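PDB 2P73: putative glycosyltransferase (Mannosyltransferase) involved in glycosylating the PBCV-1 major capsid protein from Paramecium bursaria Chlorella virus 1, which probably transfers a sugar from a UDP-linked donor during glycosylation of the viral major capsid protein, this chain being the N-terminal, manganese- and UDP-binding GT-A-type domain of a longer polypeptide. Local coordinates for residues Ile8-Gly13 with Trp75-Asp80; Leu106-His111 with Arg168-Asp173; Thr176-Val181 with Phe193-Gly198. All coordinates share one frame; numbering follows the deposited sequence.

Contact 1. Residues Ile8-Gly13 with Trp75-Asp80. With MN (manganese (II) ion), chain B; UDP (uridine-5'-diphosphate), chain C.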
loop_
_atom_site.group_PDB
_atom_site.type_symbol
_atom_site.label_atom_id
_atom_site.label_comp_id
_atom_site.label_asym_id
_atom_site.label_seq_id
_atom_site.Cartn_x
_atom_site.Cartn_y
_atom_site.Cartn_z
ATOM N N ILE A 8 7.940 3.099 -11.659
ATOM C CA ILE A 8 7.216 2.756 -10.442
ATOM C C ILE A 8 8.017 3.206 -9.238
ATOM O O ILE A 8 9.220 2.955 -9.156
ATOM C CB ILE A 8 6.927 1.227 -10.361
ATOM C CG1 ILE A 8 6.031 0.798 -11.530
ATOM C CG2 ILE A 8 6.313 0.838 -9.004
ATOM C CD1 ILE A 8 5.844 -0.722 -11.670
ATOM N N THR A 9 7.333 3.880 -8.319
ATOM C CA THR A 9 7.891 4.259 -7.041
ATOM C C THR A 9 7.089 3.581 -5.953
ATOM O O THR A 9 5.882 3.804 -5.815
ATOM C CB THR A 9 7.864 5.786 -6.844
ATOM O OG1 THR A 9 8.645 6.383 -7.872
ATOM C CG2 THR A 9 8.452 6.185 -5.527
ATOM N N ILE A 10 7.770 2.728 -5.206
ATOM C CA ILE A 10 7.187 2.047 -4.098
ATOM C C ILE A 10 7.458 2.917 -2.883
ATOM O O ILE A 10 8.572 3.383 -2.692
ATOM C CB ILE A 10 7.801 0.630 -3.922
ATOM C CG1 ILE A 10 7.577 -0.210 -5.196
ATOM C CG2 ILE A 10 7.224 -0.047 -2.696
ATOM C CD1 ILE A 10 8.000 -1.689 -5.099
ATOM N N LEU A 11 6.428 3.163 -2.083
ATOM C CA LEU A 11 6.578 3.993 -0.903
ATOM C C LEU A 11 5.952 3.304 0.318
ATOM O O LEU A 11 5.016 2.505 0.206
ATOM C CB LEU A 11 6.009 5.418 -1.136
ATOM C CG LEU A 11 4.519 5.475 -1.521
ATOM C CD1 LEU A 11 3.790 6.651 -0.878
ATOM C CD2 LEU A 11 4.301 5.454 -3.023
ATOM N N SER A 12 6.522 3.589 1.481
ATOM C CA SER A 12 6.041 3.039 2.732
ATOM C C SER A 12 6.478 3.972 3.860
ATOM O O SER A 12 7.017 5.051 3.610
ATOM C CB SER A 12 6.580 1.623 2.923
ATOM O OG SER A 12 5.963 0.969 4.020
ATOM N N GLY A 13 6.241 3.559 5.094
ATOM C CA GLY A 13 6.593 4.367 6.242
ATOM C C GLY A 13 5.898 3.819 7.464
ATOM O O GLY A 13 4.828 3.216 7.357
ATOM N N TRP A 75 3.515 5.399 -11.793
ATOM C CA TRP A 75 2.687 4.737 -10.792
ATOM C C TRP A 75 3.352 4.781 -9.412
ATOM O O TRP A 75 4.530 4.426 -9.266
ATOM C CB TRP A 75 2.412 3.289 -11.193
ATOM C CG TRP A 75 1.485 3.149 -12.377
ATOM C CD1 TRP A 75 1.846 2.941 -13.679
ATOM C CD2 TRP A 75 0.050 3.188 -12.357
ATOM N NE1 TRP A 75 0.720 2.857 -14.474
ATOM C CE2 TRP A 75 -0.393 3.017 -13.689
ATOM C CE3 TRP A 75 -0.908 3.352 -11.338
ATOM C CZ2 TRP A 75 -1.751 2.998 -14.034
ATOM C CZ3 TRP A 75 -2.259 3.345 -11.683
ATOM C CH2 TRP A 75 -2.664 3.168 -13.023
ATOM N N PHE A 76 2.615 5.248 -8.410
ATOM C CA PHE A 76 3.096 5.166 -7.022
ATOM C C PHE A 76 2.444 3.962 -6.386
ATOM O O PHE A 76 1.235 3.744 -6.549
ATOM C CB PHE A 76 2.763 6.426 -6.228
ATOM C CG PHE A 76 3.418 7.681 -6.767
ATOM C CD1 PHE A 76 4.689 8.068 -6.333
ATOM C CD2 PHE A 76 2.754 8.479 -7.696
ATOM C CE1 PHE A 76 5.285 9.222 -6.819
ATOM C CE2 PHE A 76 3.355 9.643 -8.195
ATOM C CZ PHE A 76 4.626 10.012 -7.746
ATOM N N LEU A 77 3.239 3.162 -5.689
ATOM C CA LEU A 77 2.710 1.974 -5.045
ATOM C C LEU A 77 2.907 2.042 -3.545
ATOM O O LEU A 77 4.044 1.980 -3.055
ATOM C CB LEU A 77 3.313 0.693 -5.627
ATOM C CG LEU A 77 2.971 -0.618 -4.910
ATOM C CD1 LEU A 77 1.447 -0.885 -4.869
ATOM C CD2 LEU A 77 3.732 -1.814 -5.520
ATOM N N TRP A 78 1.786 2.175 -2.829
ATOM C CA TRP A 78 1.788 2.141 -1.390
ATOM C C TRP A 78 1.735 0.695 -0.913
ATOM O O TRP A 78 0.887 -0.085 -1.353
ATOM C CB TRP A 78 0.603 2.905 -0.790
ATOM C CG TRP A 78 0.552 2.696 0.704
ATOM C CD1 TRP A 78 -0.253 1.805 1.400
ATOM C CD2 TRP A 78 1.352 3.358 1.685
ATOM N NE1 TRP A 78 0.003 1.898 2.748
ATOM C CE2 TRP A 78 0.995 2.824 2.950
ATOM C CE3 TRP A 78 2.341 4.352 1.624
ATOM C CZ2 TRP A 78 1.598 3.260 4.146
ATOM C CZ3 TRP A 78 2.928 4.784 2.814
ATOM C CH2 TRP A 78 2.546 4.250 4.054
ATOM N N LEU A 79 2.677 0.355 -0.037
ATOM C CA LEU A 79 2.671 -0.903 0.689
ATOM C C LEU A 79 2.713 -0.581 2.166
ATOM O O LEU A 79 3.560 0.196 2.635
ATOM C CB LEU A 79 3.890 -1.750 0.344
ATOM C CG LEU A 79 4.159 -2.134 -1.101
ATOM C CD1 LEU A 79 5.452 -2.895 -1.187
ATOM C CD2 LEU A 79 3.008 -2.934 -1.681
ATOM N N ASP A 80 1.769 -1.152 2.897
ATOM C CA ASP A 80 1.770 -1.044 4.340
ATOM C C ASP A 80 3.075 -1.607 4.890
ATOM O O ASP A 80 3.675 -2.527 4.306
ATOM C CB ASP A 80 0.612 -1.830 4.915
ATOM C CG ASP A 80 -0.663 -0.997 5.089
ATOM O OD1 ASP A 80 -0.701 0.204 4.769
ATOM O OD2 ASP A 80 -1.661 -1.552 5.567
HETATM MN MN MN B . -1.404 -3.468 6.984
HETATM N N1 UDP C . 0.657 2.860 11.015
HETATM C C2 UDP C . 1.721 3.366 11.755
HETATM N N3 UDP C . 1.861 3.042 13.073
HETATM C C4 UDP C . 0.966 2.190 13.674
HETATM C C5 UDP C . -0.104 1.672 12.927
HETATM C C6 UDP C . -0.379 2.247 11.681
HETATM O O2 UDP C . 2.541 4.136 11.286
HETATM O O4 UDP C . 1.142 1.919 14.863
HETATM C "C1'" UDP C . 0.537 3.235 9.592
HETATM C "C2'" UDP C . 1.610 2.464 8.845
HETATM O "O2'" UDP C . 2.208 3.337 7.913
HETATM C "C3'" UDP C . 0.857 1.322 8.186
HETATM C "C4'" UDP C . -0.581 1.833 8.080
HETATM O "O4'" UDP C . -0.717 2.881 9.028
HETATM O "O3'" UDP C . 1.435 1.015 6.937
HETATM C "C5'" UDP C . -1.642 0.784 8.365
HETATM O "O5'" UDP C . -1.372 0.185 9.612
HETATM P PA UDP C . -1.647 -1.375 9.821
HETATM O O1A UDP C . -0.965 -2.164 8.765
HETATM O O2A UDP C . -1.296 -1.860 11.160
HETATM O O3A UDP C . -3.236 -1.543 9.537
HETATM P PB UDP C . -3.950 -2.953 9.229
HETATM O O1B UDP C . -3.566 -3.549 7.918
HETATM O O2B UDP C . -3.559 -3.948 10.256
HETATM O O3B UDP C . -5.431 -2.745 9.196
#

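Contact 2. Residues Leu106-His111 with Arg168-Asp173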
loop_
_atom_site.group_PDB
_atom_site.type_symbol
_atom_site.label_atom_id
_atom_site.label_comp_id
_atom_site.label_asym_id
_atom_site.label_seq_id
_atom_site.Cartn_x
_atom_site.Cartn_y
_atom_site.Cartn_z
ATOM N N LEU A 106 -6.923 5.385 -12.756
ATOM C CA LEU A 106 -6.200 6.154 -11.754
ATOM C C LEU A 106 -5.792 5.338 -10.516
ATOM O O LEU A 106 -4.781 5.645 -9.892
ATOM C CB LEU A 106 -7.020 7.372 -11.322
ATOM C CG LEU A 106 -7.253 8.509 -12.328
ATOM C CD1 LEU A 106 -8.400 9.408 -11.843
ATOM C CD2 LEU A 106 -5.972 9.320 -12.608
ATOM N N TYR A 107 -6.588 4.328 -10.163
ATOM C CA TYR A 107 -6.324 3.492 -8.990
ATOM C C TYR A 107 -6.449 2.017 -9.334
ATOM O O TYR A 107 -7.429 1.614 -9.965
ATOM C CB TYR A 107 -7.316 3.798 -7.856
ATOM C CG TYR A 107 -7.056 5.066 -7.070
ATOM C CD1 TYR A 107 -6.402 5.026 -5.835
ATOM C CD2 TYR A 107 -7.505 6.296 -7.531
ATOM C CE1 TYR A 107 -6.170 6.182 -5.109
ATOM C CE2 TYR A 107 -7.277 7.464 -6.807
ATOM C CZ TYR A 107 -6.605 7.400 -5.594
ATOM O OH TYR A 107 -6.390 8.573 -4.869
ATOM N N HIS A 108 -5.469 1.213 -8.919
ATOM C CA HIS A 108 -5.669 -0.229 -8.890
ATOM C C HIS A 108 -5.701 -0.647 -7.440
ATOM O O HIS A 108 -4.776 -0.354 -6.671
ATOM C CB HIS A 108 -4.595 -1.002 -9.642
ATOM C CG HIS A 108 -4.640 -0.811 -11.120
ATOM N ND1 HIS A 108 -3.911 0.167 -11.763
ATOM C CD2 HIS A 108 -5.334 -1.462 -12.081
ATOM C CE1 HIS A 108 -4.143 0.099 -13.062
ATOM N NE2 HIS A 108 -5.003 -0.878 -13.283
ATOM N N THR A 109 -6.787 -1.319 -7.078
ATOM C CA THR A 109 -7.036 -1.685 -5.692
ATOM C C THR A 109 -7.397 -3.163 -5.595
ATOM O O THR A 109 -7.454 -3.836 -6.626
ATOM C CB THR A 109 -8.115 -0.768 -5.052
ATOM O OG1 THR A 109 -8.210 -1.064 -3.662
ATOM C CG2 THR A 109 -9.475 -0.970 -5.668
ATOM N N PHE A 110 -7.634 -3.652 -4.382
ATOM C CA PHE A 110 -7.823 -5.080 -4.156
ATOM C C PHE A 110 -8.897 -5.333 -3.104
ATOM O O PHE A 110 -8.981 -4.621 -2.104
ATOM C CB PHE A 110 -6.507 -5.735 -3.733
ATOM C CG PHE A 110 -5.381 -5.515 -4.702
ATOM C CD1 PHE A 110 -5.206 -6.360 -5.785
ATOM C CD2 PHE A 110 -4.497 -4.463 -4.530
ATOM C CE1 PHE A 110 -4.171 -6.160 -6.678
ATOM C CE2 PHE A 110 -3.460 -4.257 -5.420
ATOM C CZ PHE A 110 -3.297 -5.108 -6.495
ATOM N N HIS A 111 -9.718 -6.353 -3.337
ATOM C CA HIS A 111 -10.737 -6.752 -2.374
ATOM C C HIS A 111 -10.203 -7.808 -1.411
ATOM O O HIS A 111 -9.094 -8.312 -1.582
ATOM C CB HIS A 111 -11.979 -7.278 -3.095
ATOM C CG HIS A 111 -11.805 -8.646 -3.677
ATOM N ND1 HIS A 111 -11.629 -9.769 -2.899
ATOM C CD2 HIS A 111 -11.781 -9.072 -4.962
ATOM C CE1 HIS A 111 -11.503 -10.829 -3.678
ATOM N NE2 HIS A 111 -11.592 -10.433 -4.935
ATOM N N ARG A 168 -12.594 4.884 -13.599
ATOM C CA ARG A 168 -11.166 5.205 -13.497
ATOM C C ARG A 168 -10.450 4.451 -12.361
ATOM O O ARG A 168 -9.392 4.867 -11.875
ATOM C CB ARG A 168 -10.956 6.722 -13.411
ATOM C CG ARG A 168 -11.446 7.503 -14.673
ATOM C CD ARG A 168 -10.866 8.927 -14.751
ATOM N NE ARG A 168 -9.493 8.924 -15.272
ATOM C CZ ARG A 168 -8.693 9.992 -15.351
ATOM N NH1 ARG A 168 -9.105 11.194 -14.931
ATOM N NH2 ARG A 168 -7.473 9.861 -15.850
ATOM N N TYR A 169 -11.035 3.337 -11.944
ATOM C CA TYR A 169 -10.446 2.470 -10.930
ATOM C C TYR A 169 -10.804 1.018 -11.209
ATOM O O TYR A 169 -11.795 0.723 -11.905
ATOM C CB TYR A 169 -10.907 2.858 -9.514
ATOM C CG TYR A 169 -12.391 2.657 -9.288
ATOM C CD1 TYR A 169 -12.887 1.444 -8.799
ATOM C CD2 TYR A 169 -13.307 3.681 -9.574
ATOM C CE1 TYR A 169 -14.258 1.254 -8.593
ATOM C CE2 TYR A 169 -14.681 3.499 -9.379
ATOM C CZ TYR A 169 -15.148 2.290 -8.891
ATOM O OH TYR A 169 -16.503 2.116 -8.688
ATOM N N ILE A 170 -9.991 0.119 -10.664
ATOM C CA ILE A 170 -10.231 -1.307 -10.814
ATOM C C ILE A 170 -10.012 -1.979 -9.478
ATOM O O ILE A 170 -9.035 -1.681 -8.782
ATOM C CB ILE A 170 -9.299 -1.962 -11.888
ATOM C CG1 ILE A 170 -9.495 -1.311 -13.260
ATOM C CG2 ILE A 170 -9.558 -3.472 -11.982
ATOM C CD1 ILE A 170 -8.574 -1.872 -14.366
ATOM N N VAL A 171 -10.931 -2.869 -9.121
ATOM C CA VAL A 171 -10.786 -3.704 -7.935
ATOM C C VAL A 171 -10.384 -5.106 -8.400
ATOM O O VAL A 171 -11.156 -5.767 -9.090
ATOM C CB VAL A 171 -12.090 -3.744 -7.082
ATOM C CG1 VAL A 171 -11.869 -4.517 -5.807
ATOM C CG2 VAL A 171 -12.575 -2.317 -6.745
ATOM N N HIS A 172 -9.167 -5.538 -8.048
ATOM C CA HIS A 172 -8.676 -6.866 -8.424
ATOM C C HIS A 172 -8.786 -7.883 -7.285
ATOM O O HIS A 172 -8.929 -7.507 -6.108
ATOM C CB HIS A 172 -7.209 -6.805 -8.844
ATOM C CG HIS A 172 -6.935 -5.941 -10.033
ATOM N ND1 HIS A 172 -6.601 -4.606 -9.924
ATOM C CD2 HIS A 172 -6.892 -6.233 -11.354
ATOM C CE1 HIS A 172 -6.384 -4.109 -11.127
ATOM N NE2 HIS A 172 -6.560 -5.075 -12.013
ATOM N N ASP A 173 -8.705 -9.165 -7.650
ATOM C CA ASP A 173 -8.447 -10.251 -6.700
ATOM C C ASP A 173 -7.109 -9.990 -5.987
ATOM O O ASP A 173 -6.161 -9.533 -6.606
ATOM C CB ASP A 173 -8.372 -11.612 -7.412
ATOM C CG ASP A 173 -9.687 -12.025 -8.086
ATOM O OD1 ASP A 173 -10.789 -11.750 -7.541
ATOM O OD2 ASP A 173 -9.605 -12.648 -9.175
#

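Contact 3. Residues Thr176-Val181 with Phe193-Gly198. With MN (manganese (II) ion), chain B; UDP (uridine-5'-diphosphate), chain C.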
loop_
_atom_site.group_PDB
_atom_site.type_symbol
_atom_site.label_atom_id
_atom_site.label_comp_id
_atom_site.label_asym_id
_atom_site.label_seq_id
_atom_site.Cartn_x
_atom_site.Cartn_y
_atom_site.Cartn_z
ATOM N N THR A 176 -2.220 -12.502 -5.360
ATOM C CA THR A 176 -0.777 -12.345 -5.545
ATOM C C THR A 176 -0.216 -11.010 -5.033
ATOM O O THR A 176 0.940 -10.944 -4.613
ATOM C CB THR A 176 -0.384 -12.532 -7.033
ATOM O OG1 THR A 176 -1.165 -11.646 -7.841
ATOM C CG2 THR A 176 -0.660 -13.976 -7.492
ATOM N N LEU A 177 -1.030 -9.954 -5.054
ATOM C CA LEU A 177 -0.545 -8.596 -4.767
ATOM C C LEU A 177 -0.988 -7.994 -3.435
ATOM O O LEU A 177 -0.417 -7.002 -2.981
ATOM C CB LEU A 177 -0.910 -7.655 -5.910
ATOM C CG LEU A 177 -0.181 -7.940 -7.233
ATOM C CD1 LEU A 177 -0.924 -7.311 -8.418
ATOM C CD2 LEU A 177 1.254 -7.464 -7.172
ATOM N N ASN A 178 -2.023 -8.558 -2.823
ATOM C CA ASN A 178 -2.410 -8.147 -1.461
ATOM C C ASN A 178 -2.821 -9.386 -0.672
ATOM O O ASN A 178 -3.950 -9.488 -0.198
ATOM C CB ASN A 178 -3.521 -7.085 -1.460
ATOM C CG ASN A 178 -3.637 -6.343 -0.121
ATOM O OD1 ASN A 178 -3.115 -6.783 0.924
ATOM N ND2 ASN A 178 -4.338 -5.211 -0.142
ATOM N N CYS A 179 -1.897 -10.334 -0.548
ATOM C CA CYS A 179 -2.243 -11.640 0.005
ATOM C C CYS A 179 -2.182 -11.660 1.531
ATOM O O CYS A 179 -1.115 -11.842 2.124
ATOM C CB CYS A 179 -1.385 -12.742 -0.605
ATOM S SG CYS A 179 -1.851 -14.369 -0.035
ATOM N N ILE A 180 -3.346 -11.464 2.147
ATOM C CA ILE A 180 -3.504 -11.471 3.610
ATOM C C ILE A 180 -3.224 -12.874 4.129
ATOM O O ILE A 180 -3.847 -13.839 3.677
ATOM C CB ILE A 180 -4.924 -10.980 4.031
ATOM C CG1 ILE A 180 -5.181 -9.577 3.487
ATOM C CG2 ILE A 180 -5.077 -10.974 5.552
ATOM C CD1 ILE A 180 -6.661 -9.148 3.556
ATOM N N VAL A 181 -2.261 -12.982 5.051
ATOM C CA VAL A 181 -1.746 -14.278 5.503
ATOM C C VAL A 181 -2.828 -15.141 6.146
ATOM O O VAL A 181 -2.956 -16.320 5.821
ATOM C CB VAL A 181 -0.473 -14.185 6.446
ATOM C CG1 VAL A 181 0.682 -13.473 5.767
ATOM C CG2 VAL A 181 -0.774 -13.513 7.760
ATOM N N PHE A 193 3.297 -9.891 -2.928
ATOM C CA PHE A 193 3.166 -9.081 -1.718
ATOM C C PHE A 193 2.290 -9.779 -0.672
ATOM O O PHE A 193 1.123 -10.076 -0.926
ATOM C CB PHE A 193 2.613 -7.692 -2.054
ATOM C CG PHE A 193 3.512 -6.875 -2.959
ATOM C CD1 PHE A 193 4.892 -6.818 -2.738
ATOM C CD2 PHE A 193 2.980 -6.151 -4.011
ATOM C CE1 PHE A 193 5.712 -6.086 -3.569
ATOM C CE2 PHE A 193 3.796 -5.414 -4.843
ATOM C CZ PHE A 193 5.167 -5.380 -4.618
ATOM N N VAL A 194 2.860 -10.052 0.492
ATOM C CA VAL A 194 2.149 -10.758 1.555
ATOM C C VAL A 194 1.843 -9.783 2.707
ATOM O O VAL A 194 2.751 -9.090 3.160
ATOM C CB VAL A 194 2.968 -11.968 2.044
ATOM C CG1 VAL A 194 2.282 -12.659 3.233
ATOM C CG2 VAL A 194 3.193 -12.973 0.875
ATOM N N HIS A 195 0.574 -9.718 3.136
ATOM C CA HIS A 195 0.091 -8.709 4.101
ATOM C C HIS A 195 -0.228 -9.381 5.430
ATOM O O HIS A 195 -1.105 -10.243 5.498
ATOM C CB HIS A 195 -1.192 -8.039 3.590
ATOM C CG HIS A 195 -1.590 -6.784 4.320
ATOM N ND1 HIS A 195 -2.589 -5.960 3.855
ATOM C CD2 HIS A 195 -1.110 -6.187 5.442
ATOM C CE1 HIS A 195 -2.720 -4.923 4.662
ATOM N NE2 HIS A 195 -1.833 -5.030 5.634
ATOM N N MET A 196 0.478 -8.975 6.483
ATOM C CA MET A 196 0.220 -9.488 7.825
ATOM C C MET A 196 -0.860 -8.671 8.499
ATOM O O MET A 196 -0.709 -8.248 9.634
ATOM C CB MET A 196 1.476 -9.442 8.671
ATOM C CG MET A 196 2.642 -10.246 8.139
ATOM S SD MET A 196 4.069 -10.009 9.187
ATOM C CE MET A 196 4.515 -8.304 8.860
ATOM N N CYS A 197 -1.950 -8.458 7.778
ATOM C CA CYS A 197 -3.047 -7.564 8.173
ATOM C C CYS A 197 -3.814 -8.001 9.438
ATOM O O CYS A 197 -4.149 -9.193 9.598
ATOM C CB CYS A 197 -4.013 -7.457 7.005
ATOM S SG CYS A 197 -5.502 -6.550 7.378
ATOM N N GLY A 198 -4.108 -7.032 10.310
ATOM C CA GLY A 198 -4.958 -7.267 11.488
ATOM C C GLY A 198 -4.368 -8.176 12.566
ATOM O O GLY A 198 -5.096 -8.960 13.195
HETATM MN MN MN B . -1.404 -3.468 6.984
HETATM N N1 UDP C . 0.657 2.860 11.015
HETATM C C2 UDP C . 1.721 3.366 11.755
HETATM N N3 UDP C . 1.861 3.042 13.073
HETATM C C4 UDP C . 0.966 2.190 13.674
HETATM C C5 UDP C . -0.104 1.672 12.927
HETATM C C6 UDP C . -0.379 2.247 11.681
HETATM O O2 UDP C . 2.541 4.136 11.286
HETATM O O4 UDP C . 1.142 1.919 14.863
HETATM C "C1'" UDP C . 0.537 3.235 9.592
HETATM C "C2'" UDP C . 1.610 2.464 8.845
HETATM O "O2'" UDP C . 2.208 3.337 7.913
HETATM C "C3'" UDP C . 0.857 1.322 8.186
HETATM C "C4'" UDP C . -0.581 1.833 8.080
HETATM O "O4'" UDP C . -0.717 2.881 9.028
HETATM O "O3'" UDP C . 1.435 1.015 6.937
HETATM C "C5'" UDP C . -1.642 0.784 8.365
HETATM O "O5'" UDP C . -1.372 0.185 9.612
HETATM P PA UDP C . -1.647 -1.375 9.821
HETATM O O1A UDP C . -0.965 -2.164 8.765
HETATM O O2A UDP C . -1.296 -1.860 11.160
HETATM O O3A UDP C . -3.236 -1.543 9.537
HETATM P PB UDP C . -3.950 -2.953 9.229
HETATM O O1B UDP C . -3.566 -3.549 7.918
HETATM O O2B UDP C . -3.559 -3.948 10.256
HETATM O O3B UDP C . -5.431 -2.745 9.196
#

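Contact 1. Residues Ile8-Gly13 with Trp75-Asp80
Leu-11 and Trp-78 meet at about a right angle where two parallel strands, 8-13 and 75-79, run side by side toward the nucleotide. Leu-11 has CG set between its backbone N and carbonyl carbon (chi1 59°), which lays the isobutyl group across to the partner strand: CD1 comes to the indole edge, in its plane, 3.7 Å from Trp-78 CE3, while CD2 rests 3.7 Å from Phe-76 CB. Trp-78, with CG anti to the backbone N (chi1 173°), carries its six-membered ring across to the backbone of Ser-12 and Gly-13. Its NE1 gives a hydrogen bond of 2.7 Å to Asp-80 OD1 on the anti side of the carboxylate, leaving the other oxygen for the metal: Asp-80 OD2 binds manganese at 2.4 Å. Trp-78 is thus a second-shell residue that probably steadies the carboxylate of Asp-80, the first Asp of the DxD motif. UDP is held from both segments, O2' bonding to Gly-13 O at 2.7 Å and O3' more weakly to Asp-80 OD1.

On the other face Ile-10 and Leu-77 lie alongside each other, pointing the same way, and Ile-10 CG2 reaches Leu-79 CD1 at 3.7 Å. Ser-12 turns its hydroxyl back to the neighbouring strand, OG donating to Leu-79 O at 2.9 Å, just beyond the four backbone bonds that run from Thr-9 N to Leu-79 N.

Strand 39-43 pairs with 8-13 on its outer side and strand 124-128 flanks 75-79. Helix 59-69 covers the Leu-11, Phe-76 and Trp-78 face through Ile-63, Ala-67 and Arg-59, whereas helix 20-36 packs on Ile-10 and Leu-79 from the opposite face.

Contact 2. Residues Leu106-His111 with Arg168-Asp173
Leu-106 and Arg-168 open a parallel strand pair, 107-110 with 169-172, at one margin of the mixed sheet of this GT-A-type domain; 169-172 is the outermost strand there. Backbone bonds make the ladder. Arg-168 O takes Leu-106 N at 2.7 Å and, weakly, Tyr-107 N; bonds between Tyr-107 and Ile-170, Thr-109 and Ile-170, Thr-109 and His-172, and His-111 and His-172 follow.

Van der Waals packing comes next. Leu-106 CD1 sits over one face of the Arg-168 guanidinium, offset toward its rim, 3.6 Å from CZ; the bend of the arginine chain at chi3 (80°) turns the group toward the leucine, and Arg-168 NE donates to Asn-104 O. Thr-109 CG2 lies alongside Val-171 CG2 at 3.5 Å. Helix 153-164 covers Tyr-107 and Thr-109 on that face.

Aromatic groups gather on the other face. His-108, Phe-110 and His-172 form a cluster, though the exact approach of the two imidazoles is doubtful in this model. Phe-110 is oblique to His-172, its CD1 3.7 Å from His-172 CB, with Asp-173 O at the phenyl edge.

A polar side-chain pair finishes the contact where the strands end. His-111 and Asp-173 extend side by side with ring and carboxylate planes nearly perpendicular, at 84°, and His-111 NE2 donates in its ring plane to the anti lone pair of Asp-173 OD1 at 3.0 Å.

Contact 3. Residues Thr176-Val181 with Phe193-Gly198
Leu-177 and Phe-193 form the apolar start of this contact: their side chains meet at a slant, with Leu-177 CD2 3.8 Å from Phe-193 CD2, while Leu-177 O lies in the ring plane at the phenyl edge. Phe-110 of strand 107-110 backs the leucine, and Val-83 and Val-85 of strand 83-85 back the phenylalanine. Further along, Ile-180 CG2 touches Cys-197 CB at 4.0 Å, and Val-181 CG2 lies 4.1 Å from Met-196 CA.

Around this packing runs a short parallel ladder between strands 179-180 and 193-195. Phe-193 N bonds to Thr-176 O ahead of it, then Cys-179 N to Phe-193 O, His-195 N to Cys-179 O and Val-181 N to His-195 O.

The polar edge centres on His-195. With CG anti to the backbone N (chi1 -166°), the imidazole runs alongside Asn-178, amide and ring planes only 22° apart, and ND1 donates to a lone pair of Asn-178 OD1 at 3.1 Å. Asn-178 ND2 donates to Asn-121 OD1, consistent with the amide orientation modelled. Cys-197 CB sits over the centre of one imidazole face. NE2 of His-195 then binds manganese at 2.1 Å; Asp-80, Asp-82 and the UDP oxygens O1A and O1B complete the set of ligands. Just beyond, Gly-198 N donates to UDP O2B at 3.1 Å.

With NE2 on manganese, ND1 is the nitrogen that donates to Asn-178 OD1, consistent with the proton being on ND1. Asn-178 acts as a second-shell residue that probably steadies the ring's rotation, and the carbonyl it offers ND1 would be expected to make the imidazole a somewhat stronger donor to manganese, which in turn bridges both phosphates of the nucleotide.

From the N terminus, contact 1 is the first to close, bringing 75-80 back beside 8-13 after a largely helical excursion. Contact 2 then closes the loop between 106-111 and 168-173, which includes strand 124-128, and contact 3 closes the short loop between 176-181 and 193-198. The three follow in series; none nests or crosses. Contacts 1 and 2 belong to the same mixed sheet and touch where Trp-75 packs on His-108. Contact 3 belongs to the small three-stranded sheet, joined to contact 2 through Phe-110 against Leu-177 and to contact 1 through Leu-77 against Phe-193. Contacts 1 and 3 share manganese and UDP, so the site spans both sheets.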